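Local atomic coordinates of inorganic polyphosphate/ATP-glucomannokinase (Arthrobacter sp., PDB entry 1WOQ), a protein that phosphorylates glucose and probably mannose, drawing the phosphoryl group from inorganic polyphosphate or ATP, and belongs to the ROK family of sugar kinases. Residues 83-87 with 165-169; 169-175 with 204-209; 195-199 with 230-235. All coordinates share one frame; numbering follows the deposited sequence.

Interactions 1 and 2 follow each other along the chain and share Leu169, and both reach the bound beta-D-glucopyranose. Glu168 of 165-169 holds the sugar at O2 and O3. His171 of 169-175 also binds O2 and adds O1. The centres of the two contacts are about 16 Å apart. Interaction 2 packs the sugar-binding loop on helix 195-213. Interaction 3 uses the start of the same helix, joining it to the loop 230-235. Interactions 2 and 3 do not touch, though their nearest atoms are about 4 Å apart. Interaction 3 lies farther from the sugar, with the Tyr198 side chain about 11 Å away.

Interaction 1: 83-87 with 165-169; sequences PGIIQ and PNAEL. With BGC (beta-D-glucopyranose), chain C.
Just after Pro83, which lines the glucose pocket with its CB facing O6 of the sugar, Gly84 brings its backbone up to the carboxylate of Glu168, with Gly84 C 4.0 Å from Glu168 OE2. Next comes Ile85, which makes the main apolar contact. Its two branches divide the work. CG1 lies 3.8 Å from Glu168 CG, and CD1 reaches the same methylene from a little farther off. CG2, anti to the backbone N, turns to Asn166 and sits 3.8 Å from its CG.

Glu168 belongs to the sugar site of this ROK-family kinase. Its chain bends at chi2 (-74°), and the carboxylate grips two neighbouring hydroxyls in a bidentate manner. The sugar O2 donates to Glu168 OE1 at 2.6 Å, and O3 donates to Glu168 OE2 at the same distance. Asp123, Asn96, His171 and Glu180 bind the sugar too.

Further along, the short strand 86-87 passes the amide end of Asn166. This end lies close to the backbone N and O of Ile86. The backbone N of Asn166 is itself bonded to Asp125. Gln87 only skirts the amide end.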
loop_
_atom_site.group_PDB
_atom_site.type_symbol
_atom_site.label_atom_id
_atom_site.label_comp_id
_atom_site.label_asym_id
_atom_site.label_seq_id
_atom_site.Cartn_x
_atom_site.Cartn_y
_atom_site.Cartn_z
ATOM N N PRO A 83 3.524 1.995 6.134
ATOM C CA PRO A 83 2.191 2.535 6.402
ATOM C C PRO A 83 2.152 3.906 7.070
ATOM O O PRO A 83 1.639 4.046 8.173
ATOM C CB PRO A 83 1.562 1.451 7.268
ATOM C CG PRO A 83 2.719 1.021 8.107
ATOM C CD PRO A 83 3.859 0.928 7.098
ATOM N N GLY A 84 2.687 4.913 6.391
ATOM C CA GLY A 84 2.673 6.257 6.940
ATOM C C GLY A 84 3.133 7.289 5.927
ATOM O O GLY A 84 3.536 6.943 4.816
ATOM N N ILE A 85 3.062 8.561 6.304
ATOM C CA ILE A 85 3.499 9.642 5.429
ATOM C C ILE A 85 5.019 9.561 5.292
ATOM O O ILE A 85 5.733 9.474 6.295
ATOM C CB ILE A 85 3.140 11.025 6.026
ATOM C CG1 ILE A 85 1.621 11.166 6.148
ATOM C CG2 ILE A 85 3.717 12.136 5.158
ATOM C CD1 ILE A 85 1.186 12.402 6.943
ATOM N N ILE A 86 5.509 9.579 4.055
ATOM C CA ILE A 86 6.947 9.527 3.801
ATOM C C ILE A 86 7.378 10.771 3.025
ATOM O O ILE A 86 6.927 10.997 1.900
ATOM C CB ILE A 86 7.343 8.285 2.964
ATOM C CG1 ILE A 86 6.917 6.994 3.677
ATOM C CG2 ILE A 86 8.851 8.294 2.704
ATOM C CD1 ILE A 86 7.554 6.770 5.037
ATOM N N GLN A 87 8.244 11.578 3.631
ATOM C CA GLN A 87 8.747 12.790 2.986
ATOM C C GLN A 87 10.273 12.768 3.025
ATOM O O GLN A 87 10.876 12.748 4.100
ATOM C CB GLN A 87 8.229 14.041 3.706
ATOM C CG GLN A 87 6.703 14.174 3.732
ATOM C CD GLN A 87 6.230 15.478 4.378
ATOM O OE1 GLN A 87 5.034 15.690 4.572
ATOM N NE2 GLN A 87 7.172 16.356 4.706
ATOM N N PRO A 165 1.378 12.225 -4.143
ATOM C CA PRO A 165 1.805 11.584 -2.898
ATOM C C PRO A 165 1.216 11.923 -1.543
ATOM O O PRO A 165 0.769 13.040 -1.282
ATOM C CB PRO A 165 3.317 11.792 -2.913
ATOM C CG PRO A 165 3.439 13.144 -3.527
ATOM C CD PRO A 165 2.453 13.083 -4.678
ATOM N N ASN A 166 1.231 10.897 -0.697
ATOM C CA ASN A 166 0.814 10.979 0.692
ATOM C C ASN A 166 -0.604 11.405 1.057
ATOM O O ASN A 166 -0.802 12.059 2.078
ATOM C CB ASN A 166 1.822 11.856 1.445
ATOM C CG ASN A 166 3.214 11.237 1.493
ATOM O OD1 ASN A 166 4.214 11.876 1.139
ATOM N ND2 ASN A 166 3.284 9.990 1.936
ATOM N N ALA A 167 -1.598 11.040 0.253
ATOM C CA ALA A 167 -2.968 11.392 0.629
ATOM C C ALA A 167 -3.319 10.443 1.778
ATOM O O ALA A 167 -3.115 9.233 1.667
ATOM C CB ALA A 167 -3.925 11.179 -0.544
ATOM N N GLU A 168 -3.829 10.983 2.883
ATOM C CA GLU A 168 -4.185 10.157 4.040
ATOM C C GLU A 168 -5.688 10.174 4.294
ATOM O O GLU A 168 -6.138 10.511 5.387
ATOM C CB GLU A 168 -3.438 10.653 5.288
ATOM C CG GLU A 168 -1.954 10.281 5.325
ATOM C CD GLU A 168 -1.725 8.806 5.635
ATOM O OE1 GLU A 168 -2.556 8.214 6.356
ATOM O OE2 GLU A 168 -0.702 8.246 5.179
ATOM N N LEU A 169 -6.458 9.796 3.277
ATOM C CA LEU A 169 -7.915 9.784 3.363
ATOM C C LEU A 169 -8.485 8.797 4.370
ATOM O O LEU A 169 -9.676 8.847 4.684
ATOM C CB LEU A 169 -8.513 9.523 1.975
ATOM C CG LEU A 169 -8.846 10.744 1.107
ATOM C CD1 LEU A 169 -7.936 11.914 1.419
ATOM C CD2 LEU A 169 -8.764 10.355 -0.361
HETATM C C2 BGC C . -1.928 5.026 7.581
HETATM C C3 BGC C . -1.607 5.115 6.083
HETATM C C4 BGC C . -1.610 3.711 5.461
HETATM C C5 BGC C . -2.939 3.008 5.776
HETATM C C6 BGC C . -3.008 1.580 5.272
HETATM C C1 BGC C . -3.253 4.282 7.768
HETATM O O1 BGC C . -3.552 4.151 9.113
HETATM O O2 BGC C . -2.020 6.328 8.134
HETATM O O3 BGC C . -0.342 5.730 5.890
HETATM O O4 BGC C . -1.441 3.807 4.051
HETATM O O5 BGC C . -3.150 2.970 7.205
HETATM O O6 BGC C . -1.901 0.815 5.727
#

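Interaction 2: 169-175 with 204-209; sequences LGHLEID and RYFSHV. With BGC (beta-D-glucopyranose), chain C.
The loop that carries His171 into the glucose pocket packs Leu169, Leu172, Ile174 and Asp175 on helix 195-213. At the pocket end, Tyr205 donates from OH to the backbone O of Leu169, 2.8 Å away. The carbonyl oxygen lies at the edge of the phenol ring, near its plane. The hydroxyl, in contrast, stands above the carbonyl plane, 77° out of it. Leu169 CB also rests against this hydroxyl.

Two residues on, His171 turns away from the helix and toward the sugar. Its NE2 donates to the sugar O2 at 2.8 Å, in the plane of the imidazole, and also donates to O1 at 3.2 Å, a longer bond. Asp178 binds ND1 at the far side of the ring and so fixes its rotation. In this ROK-family kinase the helix thus backs the sugar-binding loop, and its Tyr205 and Val209 also reach strand 143-149, the middle strand of one of the two five-stranded sheets.

Leu172 points CD1 at Val209 CG2, 3.7 Å away, the two side chains crossing at about a right angle. Val209 CG2 in turn lies over one face of the Tyr205 ring, toward its rim.

Ile174, on the short strand 173-174, fits between three helix side chains. Its CD1 packs tightly on Tyr205 CD1 at 3.3 Å and also meets His208 ND1. Its CG2, anti to the backbone N (CG1 chi1 -63°), lies over one face of the Arg204 guanidinium, nearest NH1. Asp175 meets that group at its edge: a salt bridge joins Asp175 OD1 to Arg204 NH1 at 3.1 Å.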
loop_
_atom_site.group_PDB
_atom_site.type_symbol
_atom_site.label_atom_id
_atom_site.label_comp_id
_atom_site.label_asym_id
_atom_site.label_seq_id
_atom_site.Cartn_x
_atom_site.Cartn_y
_atom_site.Cartn_z
ATOM N N LEU A 169 -6.458 9.796 3.277
ATOM C CA LEU A 169 -7.915 9.784 3.363
ATOM C C LEU A 169 -8.485 8.797 4.370
ATOM O O LEU A 169 -9.676 8.847 4.684
ATOM C CB LEU A 169 -8.513 9.523 1.975
ATOM C CG LEU A 169 -8.846 10.744 1.107
ATOM C CD1 LEU A 169 -7.936 11.914 1.419
ATOM C CD2 LEU A 169 -8.764 10.355 -0.361
ATOM N N GLY A 170 -7.644 7.899 4.873
ATOM C CA GLY A 170 -8.107 6.951 5.866
ATOM C C GLY A 170 -8.279 7.678 7.184
ATOM O O GLY A 170 -8.856 7.141 8.132
ATOM N N HIS A 171 -7.792 8.916 7.241
ATOM C CA HIS A 171 -7.886 9.707 8.457
ATOM C C HIS A 171 -8.817 10.901 8.367
ATOM O O HIS A 171 -8.746 11.831 9.172
ATOM C CB HIS A 171 -6.482 10.108 8.921
ATOM C CG HIS A 171 -5.658 8.933 9.349
ATOM N ND1 HIS A 171 -6.031 8.117 10.397
ATOM C CD2 HIS A 171 -4.547 8.375 8.814
ATOM C CE1 HIS A 171 -5.187 7.104 10.484
ATOM N NE2 HIS A 171 -4.277 7.236 9.535
ATOM N N LEU A 172 -9.690 10.871 7.368
ATOM C CA LEU A 172 -10.703 11.898 7.235
ATOM C C LEU A 172 -11.583 11.630 8.446
ATOM O O LEU A 172 -11.675 10.489 8.901
ATOM C CB LEU A 172 -11.551 11.667 5.983
ATOM C CG LEU A 172 -10.980 11.979 4.604
ATOM C CD1 LEU A 172 -11.883 11.377 3.525
ATOM C CD2 LEU A 172 -10.878 13.489 4.436
ATOM N N GLU A 173 -12.212 12.665 8.984
ATOM C CA GLU A 173 -13.114 12.457 10.103
ATOM C C GLU A 173 -14.484 12.265 9.477
ATOM O O GLU A 173 -14.860 13.002 8.569
ATOM C CB GLU A 173 -13.140 13.671 11.023
ATOM C CG GLU A 173 -14.174 13.555 12.125
ATOM C CD GLU A 173 -14.274 14.812 12.950
ATOM O OE1 GLU A 173 -15.412 15.285 13.161
ATOM O OE2 GLU A 173 -13.217 15.321 13.383
ATOM N N ILE A 174 -15.220 11.262 9.938
ATOM C CA ILE A 174 -16.550 11.006 9.409
ATOM C C ILE A 174 -17.460 10.601 10.557
ATOM O O ILE A 174 -17.168 9.657 11.294
ATOM C CB ILE A 174 -16.532 9.890 8.345
ATOM C CG1 ILE A 174 -15.680 10.332 7.148
ATOM C CG2 ILE A 174 -17.948 9.586 7.883
ATOM C CD1 ILE A 174 -15.587 9.308 6.047
ATOM N N ASP A 175 -18.551 11.344 10.708
ATOM C CA ASP A 175 -19.516 11.104 11.770
ATOM C C ASP A 175 -18.879 11.030 13.159
ATOM O O ASP A 175 -19.153 10.122 13.946
ATOM C CB ASP A 175 -20.330 9.844 11.461
ATOM C CG ASP A 175 -21.177 10.002 10.207
ATOM O OD1 ASP A 175 -21.728 11.107 10.012
ATOM O OD2 ASP A 175 -21.300 9.041 9.422
ATOM N N ARG A 204 -21.285 5.490 3.378
ATOM C CA ARG A 204 -21.030 6.797 3.970
ATOM C C ARG A 204 -19.643 7.303 3.597
ATOM O O ARG A 204 -19.488 8.455 3.183
ATOM C CB ARG A 204 -21.143 6.726 5.496
ATOM C CG ARG A 204 -20.945 8.069 6.196
ATOM C CD ARG A 204 -22.024 9.057 5.775
ATOM N NE ARG A 204 -21.485 10.234 5.101
ATOM C CZ ARG A 204 -20.952 11.282 5.724
ATOM N NH1 ARG A 204 -20.885 11.314 7.047
ATOM N NH2 ARG A 204 -20.488 12.303 5.018
ATOM N N TYR A 205 -18.639 6.444 3.748
ATOM C CA TYR A 205 -17.260 6.823 3.437
ATOM C C TYR A 205 -17.067 7.197 1.971
ATOM O O TYR A 205 -16.586 8.291 1.657
ATOM C CB TYR A 205 -16.294 5.687 3.793
ATOM C CG TYR A 205 -14.840 6.042 3.547
ATOM C CD1 TYR A 205 -14.122 6.801 4.472
ATOM C CD2 TYR A 205 -14.198 5.662 2.368
ATOM C CE1 TYR A 205 -12.795 7.177 4.226
ATOM C CE2 TYR A 205 -12.878 6.034 2.113
ATOM C CZ TYR A 205 -12.184 6.792 3.045
ATOM O OH TYR A 205 -10.883 7.180 2.787
ATOM N N PHE A 206 -17.439 6.295 1.067
ATOM C CA PHE A 206 -17.263 6.569 -0.350
ATOM C C PHE A 206 -18.111 7.716 -0.879
ATOM O O PHE A 206 -17.654 8.468 -1.738
ATOM C CB PHE A 206 -17.496 5.303 -1.181
ATOM C CG PHE A 206 -16.372 4.312 -1.082
ATOM C CD1 PHE A 206 -16.457 3.225 -0.222
ATOM C CD2 PHE A 206 -15.207 4.492 -1.824
ATOM C CE1 PHE A 206 -15.396 2.328 -0.099
ATOM C CE2 PHE A 206 -14.141 3.603 -1.710
ATOM C CZ PHE A 206 -14.237 2.518 -0.843
ATOM N N SER A 207 -19.332 7.871 -0.375
ATOM C CA SER A 207 -20.162 8.976 -0.844
ATOM C C SER A 207 -19.561 10.297 -0.357
ATOM O O SER A 207 -19.631 11.312 -1.047
ATOM C CB SER A 207 -21.615 8.822 -0.362
ATOM O OG SER A 207 -21.714 8.890 1.043
ATOM N N HIS A 208 -18.959 10.287 0.829
ATOM C CA HIS A 208 -18.339 11.502 1.348
ATOM C C HIS A 208 -17.117 11.856 0.504
ATOM O O HIS A 208 -16.956 13.002 0.086
ATOM C CB HIS A 208 -17.905 11.323 2.805
ATOM C CG HIS A 208 -17.240 12.534 3.384
ATOM N ND1 HIS A 208 -15.968 12.507 3.913
ATOM C CD2 HIS A 208 -17.670 13.812 3.506
ATOM C CE1 HIS A 208 -15.644 13.716 4.338
ATOM N NE2 HIS A 208 -16.659 14.526 4.102
ATOM N N VAL A 209 -16.263 10.870 0.248
ATOM C CA VAL A 209 -15.055 11.096 -0.543
ATOM C C VAL A 209 -15.430 11.485 -1.977
ATOM O O VAL A 209 -14.743 12.272 -2.627
ATOM C CB VAL A 209 -14.162 9.833 -0.546
ATOM C CG1 VAL A 209 -12.957 10.033 -1.459
ATOM C CG2 VAL A 209 -13.692 9.537 0.882
HETATM C C2 BGC C . -1.928 5.026 7.581
HETATM C C3 BGC C . -1.607 5.115 6.083
HETATM C C4 BGC C . -1.610 3.711 5.461
HETATM C C5 BGC C . -2.939 3.008 5.776
HETATM C C6 BGC C . -3.008 1.580 5.272
HETATM C C1 BGC C . -3.253 4.282 7.768
HETATM O O1 BGC C . -3.552 4.151 9.113
HETATM O O2 BGC C . -2.020 6.328 8.134
HETATM O O3 BGC C . -0.342 5.730 5.890
HETATM O O4 BGC C . -1.441 3.807 4.051
HETATM O O5 BGC C . -3.150 2.970 7.205
HETATM O O6 BGC C . -1.901 0.815 5.727
#

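Interaction 3: 195-199 with 230-235; sequences WDEYS and EYLPNL
Glu230 lays its CB over one face of the Trp195 indole. CB is 3.8 Å from the centroid of the five-membered ring and 14° off the ring normal, a CH-pi contact. The Glu230 CG stays over the same face, above Trp195 CD1 and NE1. Arg188 adds a cation-pi contact to the same indole.

Tyr231 follows. The ring meets two aromatic neighbours on the helix. Tyr231 CD2 lies 3.7 Å from Trp195 CE3, and these two rings sit obliquely. The pairing with Tyr198 is T-shaped: the edge of Tyr198 points at the face of Tyr231, the planes at 84° and the centroids 5.9 Å apart. Both tyrosine hydroxyls are bonded outside the contact, Tyr198 to Ala183 O and Tyr231 to Ile224 O. Tyr231 CB also presses on Ser199 OG at 3.1 Å.

Asn234 donates from ND2 to Ser199 OG at 3.3 Å, with an N-H...O angle of 162° and the oxygen close to the amide plane. Ser199 OG in turn donates a hydrogen bond to Trp195 O at 2.9 Å, one turn earlier. That carbonyl also accepts from Ser199 N, and the two donors come from opposite faces of its plane. Leu235 closes the contact, its CD2 3.5 Å from Ser199 O.

Trp195, Tyr198 and Tyr231 thus form an aromatic cluster that joins the first turn of helix 195-213 to the loop between strands 217-221 and 241-243.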
loop_
_atom_site.group_PDB
_atom_site.type_symbol
_atom_site.label_atom_id
_atom_site.label_comp_id
_atom_site.label_asym_id
_atom_site.label_seq_id
_atom_site.Cartn_x
_atom_site.Cartn_y
_atom_site.Cartn_z
ATOM N N TRP A 195 -21.529 -8.081 6.634
ATOM C CA TRP A 195 -21.105 -7.415 5.410
ATOM C C TRP A 195 -22.078 -6.290 5.058
ATOM O O TRP A 195 -21.668 -5.246 4.551
ATOM C CB TRP A 195 -21.011 -8.415 4.253
ATOM C CG TRP A 195 -19.798 -9.299 4.322
ATOM C CD1 TRP A 195 -19.779 -10.666 4.357
ATOM C CD2 TRP A 195 -18.426 -8.878 4.353
ATOM N NE1 TRP A 195 -18.482 -11.122 4.407
ATOM C CE2 TRP A 195 -17.632 -10.048 4.406
ATOM C CE3 TRP A 195 -17.791 -7.630 4.341
ATOM C CZ2 TRP A 195 -16.235 -10.003 4.447
ATOM C CZ3 TRP A 195 -16.399 -7.585 4.381
ATOM C CH2 TRP A 195 -15.637 -8.768 4.434
ATOM N N ASP A 196 -23.364 -6.494 5.339
ATOM C CA ASP A 196 -24.361 -5.471 5.041
ATOM C C ASP A 196 -24.205 -4.248 5.935
ATOM O O ASP A 196 -24.359 -3.114 5.477
ATOM C CB ASP A 196 -25.781 -6.029 5.181
ATOM C CG ASP A 196 -26.091 -7.096 4.152
ATOM O OD1 ASP A 196 -25.628 -6.965 3.000
ATOM O OD2 ASP A 196 -26.811 -8.059 4.493
ATOM N N GLU A 197 -23.908 -4.469 7.212
ATOM C CA GLU A 197 -23.728 -3.352 8.127
ATOM C C GLU A 197 -22.464 -2.599 7.724
ATOM O O GLU A 197 -22.402 -1.370 7.811
ATOM C CB GLU A 197 -23.622 -3.856 9.568
ATOM C CG GLU A 197 -24.899 -4.544 10.053
ATOM C CD GLU A 197 -24.784 -5.070 11.471
ATOM O OE1 GLU A 197 -23.804 -5.784 11.759
ATOM O OE2 GLU A 197 -25.677 -4.775 12.294
ATOM N N TYR A 198 -21.460 -3.346 7.273
ATOM C CA TYR A 198 -20.200 -2.752 6.831
ATOM C C TYR A 198 -20.474 -1.920 5.580
ATOM O O TYR A 198 -19.854 -0.879 5.369
ATOM C CB TYR A 198 -19.179 -3.853 6.517
ATOM C CG TYR A 198 -17.771 -3.359 6.241
ATOM C CD1 TYR A 198 -17.137 -2.471 7.113
ATOM C CD2 TYR A 198 -17.060 -3.807 5.128
ATOM C CE1 TYR A 198 -15.826 -2.040 6.881
ATOM C CE2 TYR A 198 -15.748 -3.388 4.887
ATOM C CZ TYR A 198 -15.138 -2.506 5.766
ATOM O OH TYR A 198 -13.845 -2.090 5.532
ATOM N N SER A 199 -21.413 -2.383 4.757
ATOM C CA SER A 199 -21.775 -1.671 3.532
ATOM C C SER A 199 -22.328 -0.286 3.850
ATOM O O SER A 199 -22.146 0.651 3.074
ATOM C CB SER A 199 -22.810 -2.463 2.728
ATOM O OG SER A 199 -22.247 -3.650 2.203
ATOM N N GLU A 230 -19.317 -8.868 -1.698
ATOM C CA GLU A 230 -20.187 -8.896 -0.524
ATOM C C GLU A 230 -20.675 -7.516 -0.085
ATOM O O GLU A 230 -21.602 -7.414 0.721
ATOM C CB GLU A 230 -19.465 -9.550 0.657
ATOM C CG GLU A 230 -19.246 -11.045 0.526
ATOM C CD GLU A 230 -20.548 -11.812 0.383
ATOM O OE1 GLU A 230 -21.506 -11.500 1.118
ATOM O OE2 GLU A 230 -20.609 -12.730 -0.459
ATOM N N TYR A 231 -20.061 -6.454 -0.600
ATOM C CA TYR A 231 -20.473 -5.114 -0.199
ATOM C C TYR A 231 -20.579 -4.062 -1.299
ATOM O O TYR A 231 -21.426 -3.171 -1.217
ATOM C CB TYR A 231 -19.560 -4.608 0.927
ATOM C CG TYR A 231 -18.074 -4.733 0.664
ATOM C CD1 TYR A 231 -17.387 -3.770 -0.079
ATOM C CD2 TYR A 231 -17.346 -5.803 1.184
ATOM C CE1 TYR A 231 -16.009 -3.870 -0.292
ATOM C CE2 TYR A 231 -15.970 -5.913 0.976
ATOM C CZ TYR A 231 -15.308 -4.943 0.239
ATOM O OH TYR A 231 -13.950 -5.056 0.026
ATOM N N LEU A 232 -19.741 -4.148 -2.327
ATOM C CA LEU A 232 -19.813 -3.160 -3.401
ATOM C C LEU A 232 -21.187 -3.152 -4.075
ATOM O O LEU A 232 -21.724 -2.090 -4.385
ATOM C CB LEU A 232 -18.716 -3.403 -4.443
ATOM C CG LEU A 232 -17.276 -3.199 -3.964
ATOM C CD1 LEU A 232 -16.339 -3.299 -5.163
ATOM C CD2 LEU A 232 -17.127 -1.838 -3.291
ATOM N N PRO A 233 -21.777 -4.337 -4.310
ATOM C CA PRO A 233 -23.097 -4.381 -4.949
ATOM C C PRO A 233 -24.178 -3.599 -4.189
ATOM O O PRO A 233 -25.156 -3.152 -4.783
ATOM C CB PRO A 233 -23.397 -5.876 -5.004
ATOM C CG PRO A 233 -22.040 -6.474 -5.190
ATOM C CD PRO A 233 -21.206 -5.692 -4.199
ATOM N N ASN A 234 -23.996 -3.435 -2.881
ATOM C CA ASN A 234 -24.967 -2.710 -2.059
ATOM C C ASN A 234 -24.817 -1.193 -2.121
ATOM O O ASN A 234 -25.730 -0.458 -1.742
ATOM C CB ASN A 234 -24.859 -3.134 -0.592
ATOM C CG ASN A 234 -25.224 -4.583 -0.374
ATOM O OD1 ASN A 234 -26.232 -5.066 -0.888
ATOM N ND2 ASN A 234 -24.409 -5.285 0.408
ATOM N N LEU A 235 -23.666 -0.721 -2.583
ATOM C CA LEU A 235 -23.425 0.712 -2.646
ATOM C C LEU A 235 -24.181 1.408 -3.770
ATOM O O LEU A 235 -24.490 0.808 -4.800
ATOM C CB LEU A 235 -21.923 0.984 -2.782
ATOM C CG LEU A 235 -21.044 0.346 -1.701
ATOM C CD1 LEU A 235 -19.585 0.743 -1.926
ATOM C CD2 LEU A 235 -21.510 0.793 -0.325
#